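Local structure of penicillin-binding protein 2 (Pbp2) (Helicobacter pylori, 5LP5) at residues K237-E242 with V576-K581. The protein probably acts as a penicillin-binding transpeptidase that cross-links peptidoglycan during cell wall synthesis, and forms a complex with MreC. Residues are numbered along the deposited sequence; the frame is centred on the assembly and turned at random.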
ATOM      1  N   LYS A 237      -0.474 -16.119  12.891  1.00 31.39           N
ATOM      2  CA  LYS A 237      -1.757 -16.024  12.186  1.00 35.70           C
ATOM      3  C   LYS A 237      -2.630 -17.275  12.334  1.00 34.98           C
ATOM      4  O   LYS A 237      -3.859 -17.184  12.365  1.00 33.10           O
ATOM      5  CB  LYS A 237      -1.491 -15.727  10.701  1.00 39.37           C
ATOM      6  CG  LYS A 237      -2.714 -15.704   9.827  1.00 42.35           C
ATOM      7  CD  LYS A 237      -2.310 -15.596   8.363  1.00 46.79           C
ATOM      8  CE  LYS A 237      -3.536 -15.786   7.487  1.00 51.49           C
ATOM      9  NZ  LYS A 237      -3.347 -15.376   6.071  1.00 55.07           N
ATOM     10  N   ARG A 238      -2.007 -18.442  12.425  1.00 34.90           N
ATOM     11  CA  ARG A 238      -2.766 -19.681  12.578  1.00 35.84           C
ATOM     12  C   ARG A 238      -3.388 -19.736  13.968  1.00 37.22           C
ATOM     13  O   ARG A 238      -4.577 -20.004  14.122  1.00 36.92           O
ATOM     14  CB  ARG A 238      -1.871 -20.888  12.353  1.00 35.31           C
ATOM     15  CG  ARG A 238      -1.378 -21.013  10.916  1.00 34.94           C
ATOM     16  CD  ARG A 238      -0.138 -21.899  10.803  1.00 33.16           C
ATOM     17  NE  ARG A 238       0.986 -21.318  11.524  1.00 31.20           N
ATOM     18  CZ  ARG A 238       2.141 -21.932  11.754  1.00 31.16           C
ATOM     19  NH1 ARG A 238       2.353 -23.161  11.303  1.00 31.58           N
ATOM     20  NH2 ARG A 238       3.095 -21.319  12.440  1.00 30.90           N
ATOM     21  N   LEU A 239      -2.569 -19.460  14.977  1.00 37.40           N
ATOM     22  CA  LEU A 239      -3.026 -19.459  16.361  1.00 36.64           C
ATOM     23  C   LEU A 239      -4.162 -18.469  16.613  1.00 36.79           C
ATOM     24  O   LEU A 239      -5.054 -18.770  17.398  1.00 38.90           O
ATOM     25  CB  LEU A 239      -1.868 -19.155  17.300  1.00 35.42           C
ATOM     26  CG  LEU A 239      -0.773 -20.212  17.410  1.00 35.60           C
ATOM     27  CD1 LEU A 239       0.298 -19.736  18.385  1.00 35.65           C
ATOM     28  CD2 LEU A 239      -1.321 -21.554  17.855  1.00 35.54           C
ATOM     29  N   GLN A 240      -4.132 -17.303  15.963  1.00 35.46           N
ATOM     30  CA  GLN A 240      -5.220 -16.321  16.092  1.00 35.60           C
ATOM     31  C   GLN A 240      -6.490 -16.786  15.405  1.00 38.42           C
ATOM     32  O   GLN A 240      -7.594 -16.526  15.884  1.00 41.36           O
ATOM     33  CB  GLN A 240      -4.837 -14.953  15.535  1.00 33.89           C
ATOM     34  CG  GLN A 240      -4.207 -14.004  16.563  1.00 33.98           C
ATOM     35  CD  GLN A 240      -5.174 -13.062  17.267  1.00 33.32           C
ATOM     36  OE1 GLN A 240      -4.851 -12.578  18.334  1.00 34.17           O
ATOM     37  NE2 GLN A 240      -6.329 -12.771  16.668  1.00 32.96           N
ATOM     38  N   LYS A 241      -6.357 -17.471  14.280  1.00 39.69           N
ATOM     39  CA  LYS A 241      -7.549 -17.992  13.625  1.00 41.83           C
ATOM     40  C   LYS A 241      -8.208 -19.042  14.503  1.00 42.99           C
ATOM     41  O   LYS A 241      -9.440 -19.123  14.542  1.00 45.60           O
ATOM     42  CB  LYS A 241      -7.242 -18.532  12.231  1.00 44.11           C
ATOM     43  CG  LYS A 241      -7.101 -17.426  11.207  1.00 44.77           C
ATOM     44  CD  LYS A 241      -7.067 -17.938   9.792  1.00 47.82           C
ATOM     45  CE  LYS A 241      -6.839 -16.774   8.845  1.00 52.95           C
ATOM     46  NZ  LYS A 241      -6.738 -17.231   7.432  1.00 58.04           N
ATOM     47  N   GLU A 242      -7.391 -19.823  15.212  1.00 40.73           N
ATOM     48  CA  GLU A 242      -7.897 -20.776  16.190  1.00 41.45           C
ATOM     49  C   GLU A 242      -8.653 -20.029  17.264  1.00 42.82           C
ATOM     50  O   GLU A 242      -9.786 -20.373  17.595  1.00 43.03           O
ATOM     51  CB  GLU A 242      -6.751 -21.579  16.825  1.00 40.05           C
ATOM     52  CG  GLU A 242      -7.183 -22.591  17.887  1.00 39.59           C
ATOM     53  CD  GLU A 242      -8.239 -23.575  17.399  1.00 39.54           C
ATOM     54  OE1 GLU A 242      -8.417 -23.726  16.178  1.00 39.13           O
ATOM     55  OE2 GLU A 242      -8.909 -24.203  18.240  1.00 41.40           O
ATOM     56  N   VAL A 576      -7.786 -26.529  26.279  1.00 48.13           N
ATOM     57  CA  VAL A 576      -7.168 -27.692  25.631  1.00 52.16           C
ATOM     58  C   VAL A 576      -6.986 -27.443  24.150  1.00 49.41           C
ATOM     59  O   VAL A 576      -5.918 -27.706  23.592  1.00 49.63           O
ATOM     60  CB  VAL A 576      -7.945 -29.027  25.821  1.00 59.12           C
ATOM     61  CG1 VAL A 576      -7.852 -29.486  27.266  1.00 62.01           C
ATOM     62  CG2 VAL A 576      -9.408 -28.916  25.377  1.00 61.51           C
ATOM     63  N   LYS A 577      -8.024 -26.914  23.518  1.00 46.45           N
ATOM     64  CA  LYS A 577      -8.005 -26.746  22.081  1.00 46.25           C
ATOM     65  C   LYS A 577      -6.883 -25.837  21.624  1.00 47.38           C
ATOM     66  O   LYS A 577      -6.264 -26.108  20.588  1.00 51.20           O
ATOM     67  CB  LYS A 577      -9.353 -26.257  21.592  1.00 45.74           C
ATOM     68  CG  LYS A 577     -10.352 -27.394  21.653  1.00 47.67           C
ATOM     69  CD  LYS A 577     -11.751 -27.001  21.251  1.00 47.77           C
ATOM     70  CE  LYS A 577     -12.695 -28.152  21.535  1.00 48.24           C
ATOM     71  NZ  LYS A 577     -14.035 -27.792  21.031  1.00 49.93           N
ATOM     72  N   MET A 578      -6.613 -24.780  22.399  1.00 45.61           N
ATOM     73  CA  MET A 578      -5.489 -23.886  22.120  1.00 42.69           C
ATOM     74  C   MET A 578      -4.142 -24.557  22.418  1.00 43.47           C
ATOM     75  O   MET A 578      -3.210 -24.455  21.610  1.00 40.60           O
ATOM     76  CB  MET A 578      -5.626 -22.589  22.907  1.00 42.82           C
ATOM     77  CG  MET A 578      -4.582 -21.535  22.595  1.00 41.79           C
ATOM     78  SD  MET A 578      -4.542 -21.098  20.856  1.00 42.11           S
ATOM     79  CE  MET A 578      -5.828 -19.847  20.832  1.00 43.61           C
ATOM     80  N   SER A 579      -4.035 -25.243  23.562  1.00 46.94           N
ATOM     81  CA  SER A 579      -2.779 -25.928  23.942  1.00 49.37           C
ATOM     82  C   SER A 579      -2.401 -27.068  22.970  1.00 50.36           C
ATOM     83  O   SER A 579      -1.211 -27.360  22.774  1.00 48.82           O
ATOM     84  CB  SER A 579      -2.858 -26.459  25.376  1.00 51.09           C
ATOM     85  OG  SER A 579      -3.692 -27.596  25.441  1.00 55.41           O
ATOM     86  N   ASN A 580      -3.423 -27.693  22.378  1.00 47.12           N
ATOM     87  CA  ASN A 580      -3.257 -28.704  21.335  1.00 46.30           C
ATOM     88  C   ASN A 580      -2.800 -28.114  20.000  1.00 47.71           C
ATOM     89  O   ASN A 580      -1.991 -28.716  19.287  1.00 49.89           O
ATOM     90  CB  ASN A 580      -4.573 -29.462  21.111  1.00 45.61           C
ATOM     91  CG  ASN A 580      -4.820 -30.541  22.150  1.00 45.81           C
ATOM     92  OD1 ASN A 580      -3.985 -30.803  23.022  1.00 46.80           O
ATOM     93  ND2 ASN A 580      -5.969 -31.185  22.047  1.00 45.96           N
ATOM     94  N   LYS A 581      -3.356 -26.959  19.644  1.00 49.04           N
ATOM     95  CA  LYS A 581      -2.942 -26.234  18.441  1.00 49.16           C
ATOM     96  C   LYS A 581      -1.443 -25.853  18.497  1.00 49.47           C
ATOM     97  O   LYS A 581      -0.756 -25.877  17.486  1.00 46.73           O
ATOM     98  CB  LYS A 581      -3.826 -24.991  18.257  1.00 49.92           C
ATOM     99  CG  LYS A 581      -3.562 -24.140  17.017  1.00 49.62           C
ATOM    100  CD  LYS A 581      -3.747 -24.894  15.713  1.00 52.04           C
ATOM    101  CE  LYS A 581      -5.184 -25.311  15.478  1.00 54.47           C
ATOM    102  NZ  LYS A 581      -5.271 -25.983  14.143  1.00 55.98           N
TER
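Helices 237-246 and 572-584, the first and last of the transpeptidase fold, lie side by side on one face of its antiparallel sheet and meet here through Leu239 and Glu242 on one side and Met578 and Lys581 on the other. The two segment axes run nearly antiparallel, at 163°, with a closest approach of 10.4 Å. Side chains bridge that spacing. Leu239 CD2 comes to 3.5 Å from Lys581 CG; the side chains run past one another head to tail, and the contact is with the lysine's aliphatic stem. Lys581 CG also lies 4.0 Å from Glu242 CG, which stands anti to the backbone N (chi1 179°) and is thereby carried out towards that stem. The polar ends come close without pairing: Glu242 OE1 is 3.7 Å from Lys581 CE but 4.4 Å from Lys581 NZ, too far for a salt bridge, though the opposite charges probably still attract. Such a pairing of first and last helices over a five-stranded sheet belongs to the penicillin-binding protein and serine beta-lactamase fold, with Leu239 resting on Leu265 and Val266 of strand 264-270, and Met578 on Ile254 and Val256 of strand 252-258. Met578 brings its methyl CE to 3.7 Å from the backbone oxygen Leu239 O, while Met578 SD stands 4.2 Å from Glu242 CG. On the other branch of the carboxylate, Glu242 OE2 lies 4.0 Å from Lys577 CB, the two side chains roughly perpendicular, with the lysine's amino end turned off from the contact.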